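Endo-xylogalacturonan hydrolase A (Aspergillus tubingensis, PDB 4C2L) hydrolyses the xylose-substituted galacturonan backbone of xylogalacturonan, a component of the hairy regions of pectin. Local coordinates at residues A92-S97 with T134-T139. Sequence-based numbering, arbitrary orientation.
Sequences AMISVS and TLLYIT
The carbonyl oxygen of T134 is gripped twice by the neighbouring coil: M93 N donates to T134 O at 2.8 Å, while A92 CA makes a weaker C-H...O contact with it at 3.4 Å. One residue on, I94 N bonds L135 O at 2.9 Å, the donor lying 30° off the plane of the L135 carbonyl. Two consecutive amides thus bond two consecutive carbonyls, as both segments turn the same corner, at M93-I94 and L135-L136. From I94 O onward the pairing is that of regular parallel strands, with Y137 N to I94 O, V96 N to Y137 O and T139 N to V96 O. Across the bend, A92 CB abuts Y137 CB at 3.4 Å; with CG anti to the backbone N (chi1 -176°), the phenol ring leads away from 92-97 and lies obliquely to that methyl. On the side of L136, I94 and V96, L136 CD1 reaches both I94 CG2 (3.7 Å) and V96 CG2 (3.8 Å), and V96 CB meets I138 CG1. At the corner M93 SD lies 3.9 Å from L135 CD1, with F80 touching both side chains. Such stacking of equivalent turns defines the right-handed parallel beta-helix of family 28: main-chain bonds fix the register of successive coils, and aliphatic branches pack coil against coil in the buried interior.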
ATOM      1  N   ALA A  92      -7.072  13.953  -0.624  1.00 11.57           N
ATOM      2  CA  ALA A  92      -7.194  13.127  -1.829  1.00 10.91           C
ATOM      3  C   ALA A  92      -7.002  13.965  -3.086  1.00 10.98           C
ATOM      4  O   ALA A  92      -7.430  15.117  -3.141  1.00 10.76           O
ATOM      5  CB  ALA A  92      -8.575  12.503  -1.873  1.00 11.34           C
ATOM      6  N   MET A  93      -6.362  13.374  -4.092  1.00 10.24           N
ATOM      7  CA  MET A  93      -6.319  14.000  -5.412  1.00 10.33           C
ATOM      8  C   MET A  93      -7.527  13.543  -6.215  1.00 10.63           C
ATOM      9  O   MET A  93      -8.189  14.361  -6.860  1.00 10.70           O
ATOM     10  CB  MET A  93      -5.020  13.616  -6.104  1.00 10.37           C
ATOM     11  CG  MET A  93      -3.828  13.980  -5.230  1.00 10.54           C
ATOM     12  SD  MET A  93      -2.248  13.573  -5.983  1.00 12.33           S
ATOM     13  CE  MET A  93      -2.110  14.893  -7.173  1.00 11.81           C
ATOM     14  N   ILE A  94      -7.799  12.237  -6.199  1.00 10.53           N
ATOM     15  CA  ILE A  94      -9.066  11.700  -6.704  1.00 10.81           C
ATOM     16  C   ILE A  94      -9.825  11.155  -5.501  1.00 11.72           C
ATOM     17  O   ILE A  94      -9.348  10.236  -4.815  1.00 11.38           O
ATOM     18  CB  ILE A  94      -8.862  10.563  -7.740  1.00 10.84           C
ATOM     19  CG1 ILE A  94      -8.016  11.063  -8.909  1.00 10.95           C
ATOM     20  CG2 ILE A  94     -10.206  10.049  -8.240  1.00 11.02           C
ATOM     21  CD1 ILE A  94      -7.535   9.936  -9.824  1.00 11.48           C
ATOM     22  N   SER A  95     -10.992  11.743  -5.235  1.00 12.03           N
ATOM     23  CA  SER A  95     -11.766  11.380  -4.034  1.00 12.76           C
ATOM     24  C   SER A  95     -12.967  10.525  -4.443  1.00 13.14           C
ATOM     25  O   SER A  95     -13.763  10.929  -5.297  1.00 12.78           O
ATOM     26  CB  SER A  95     -12.216  12.638  -3.286  1.00 13.57           C
ATOM     27  OG  SER A  95     -13.149  12.290  -2.260  1.00 15.85           O
ATOM     28  N   VAL A  96     -13.077   9.332  -3.851  1.00 12.86           N
ATOM     29  CA  VAL A  96     -14.148   8.394  -4.190  1.00 13.30           C
ATOM     30  C   VAL A  96     -14.838   8.074  -2.871  1.00 13.12           C
ATOM     31  O   VAL A  96     -14.469   7.124  -2.172  1.00 12.64           O
ATOM     32  CB  VAL A  96     -13.610   7.113  -4.879  1.00 12.82           C
ATOM     33  CG1 VAL A  96     -14.757   6.228  -5.365  1.00 13.46           C
ATOM     34  CG2 VAL A  96     -12.718   7.473  -6.071  1.00 13.83           C
ATOM     35  N   SER A  97     -15.813   8.907  -2.517  1.00 14.10           N
ATOM     36  CA  SER A  97     -16.440   8.824  -1.204  1.00 14.24           C
ATOM     37  C   SER A  97     -17.865   8.316  -1.330  1.00 15.13           C
ATOM     38  O   SER A  97     -18.683   8.937  -2.016  1.00 14.83           O
ATOM     39  CB  SER A  97     -16.447  10.203  -0.537  1.00 15.45           C
ATOM     40  OG  SER A  97     -16.940  10.108   0.795  1.00 17.91           O
ATOM     41  N   THR A 134      -3.277  11.633  -0.959  1.00 10.72           N
ATOM     42  CA  THR A 134      -3.304  10.309  -1.606  1.00 10.29           C
ATOM     43  C   THR A 134      -3.847  10.450  -3.009  1.00 10.65           C
ATOM     44  O   THR A 134      -4.790  11.220  -3.234  1.00 10.16           O
ATOM     45  CB  THR A 134      -4.212   9.394  -0.776  1.00 10.77           C
ATOM     46  OG1 THR A 134      -3.571   9.230   0.490  1.00 11.42           O
ATOM     47  CG2 THR A 134      -4.479   8.020  -1.464  1.00 11.07           C
ATOM     48  N   LEU A 135      -3.259   9.714  -3.956  1.00  9.69           N
ATOM     49  CA  LEU A 135      -3.646   9.864  -5.362  1.00  9.96           C
ATOM     50  C   LEU A 135      -5.076   9.364  -5.632  1.00 10.15           C
ATOM     51  O   LEU A 135      -5.879  10.103  -6.233  1.00 10.59           O
ATOM     52  CB  LEU A 135      -2.629   9.140  -6.270  1.00  9.98           C
ATOM     53  CG  LEU A 135      -2.993   9.124  -7.749  1.00 10.21           C
ATOM     54  CD1 LEU A 135      -2.929  10.544  -8.307  1.00 10.81           C
ATOM     55  CD2 LEU A 135      -2.015   8.213  -8.476  1.00 10.38           C
ATOM     56  N   LEU A 136      -5.391   8.123  -5.220  1.00  9.55           N
ATOM     57  CA  LEU A 136      -6.738   7.558  -5.378  1.00 10.33           C
ATOM     58  C   LEU A 136      -7.223   7.143  -3.992  1.00 10.49           C
ATOM     59  O   LEU A 136      -6.709   6.183  -3.389  1.00 10.27           O
ATOM     60  CB  LEU A 136      -6.721   6.344  -6.321  1.00 10.49           C
ATOM     61  CG  LEU A 136      -8.083   5.677  -6.567  1.00 10.82           C
ATOM     62  CD1 LEU A 136      -9.120   6.679  -7.092  1.00 11.52           C
ATOM     63  CD2 LEU A 136      -7.898   4.548  -7.565  1.00 10.97           C
ATOM     64  N   TYR A 137      -8.192   7.886  -3.485  1.00 10.76           N
ATOM     65  CA  TYR A 137      -8.605   7.762  -2.100  1.00 11.36           C
ATOM     66  C   TYR A 137     -10.051   7.294  -2.076  1.00 11.33           C
ATOM     67  O   TYR A 137     -10.978   8.034  -2.460  1.00 11.10           O
ATOM     68  CB  TYR A 137      -8.463   9.130  -1.424  1.00 12.19           C
ATOM     69  CG  TYR A 137      -8.775   9.149   0.045  1.00 12.69           C
ATOM     70  CD1 TYR A 137      -7.768   8.914   0.991  1.00 13.59           C
ATOM     71  CD2 TYR A 137     -10.060   9.456   0.501  1.00 13.76           C
ATOM     72  CE1 TYR A 137      -8.042   8.940   2.352  1.00 15.15           C
ATOM     73  CE2 TYR A 137     -10.344   9.492   1.867  1.00 14.84           C
ATOM     74  CZ  TYR A 137      -9.327   9.237   2.777  1.00 15.04           C
ATOM     75  OH  TYR A 137      -9.571   9.276   4.127  1.00 16.83           O
ATOM     76  N   ILE A 138     -10.241   6.047  -1.658  1.00 11.24           N
ATOM     77  CA  ILE A 138     -11.565   5.427  -1.646  1.00 11.85           C
ATOM     78  C   ILE A 138     -12.012   5.326  -0.190  1.00 12.33           C
ATOM     79  O   ILE A 138     -11.294   4.774   0.659  1.00 12.25           O
ATOM     80  CB  ILE A 138     -11.502   4.017  -2.290  1.00 12.24           C
ATOM     81  CG1 ILE A 138     -11.276   4.123  -3.786  1.00 12.45           C
ATOM     82  CG2 ILE A 138     -12.781   3.212  -2.015  1.00 13.27           C
ATOM     83  CD1 ILE A 138     -10.659   2.862  -4.379  1.00 13.00           C
ATOM     84  N   THR A 139     -13.186   5.877   0.118  1.00 12.14           N
ATOM     85  CA  THR A 139     -13.697   5.770   1.469  1.00 12.70           C
ATOM     86  C   THR A 139     -15.173   5.437   1.417  1.00 12.72           C
ATOM     87  O   THR A 139     -15.940   6.122   0.739  1.00 12.56           O
ATOM     88  CB  THR A 139     -13.417   7.028   2.317  1.00 13.42           C
ATOM     89  OG1 THR A 139     -13.950   6.825   3.628  1.00 14.79           O
ATOM     90  CG2 THR A 139     -14.006   8.297   1.680  1.00 13.39           C
TER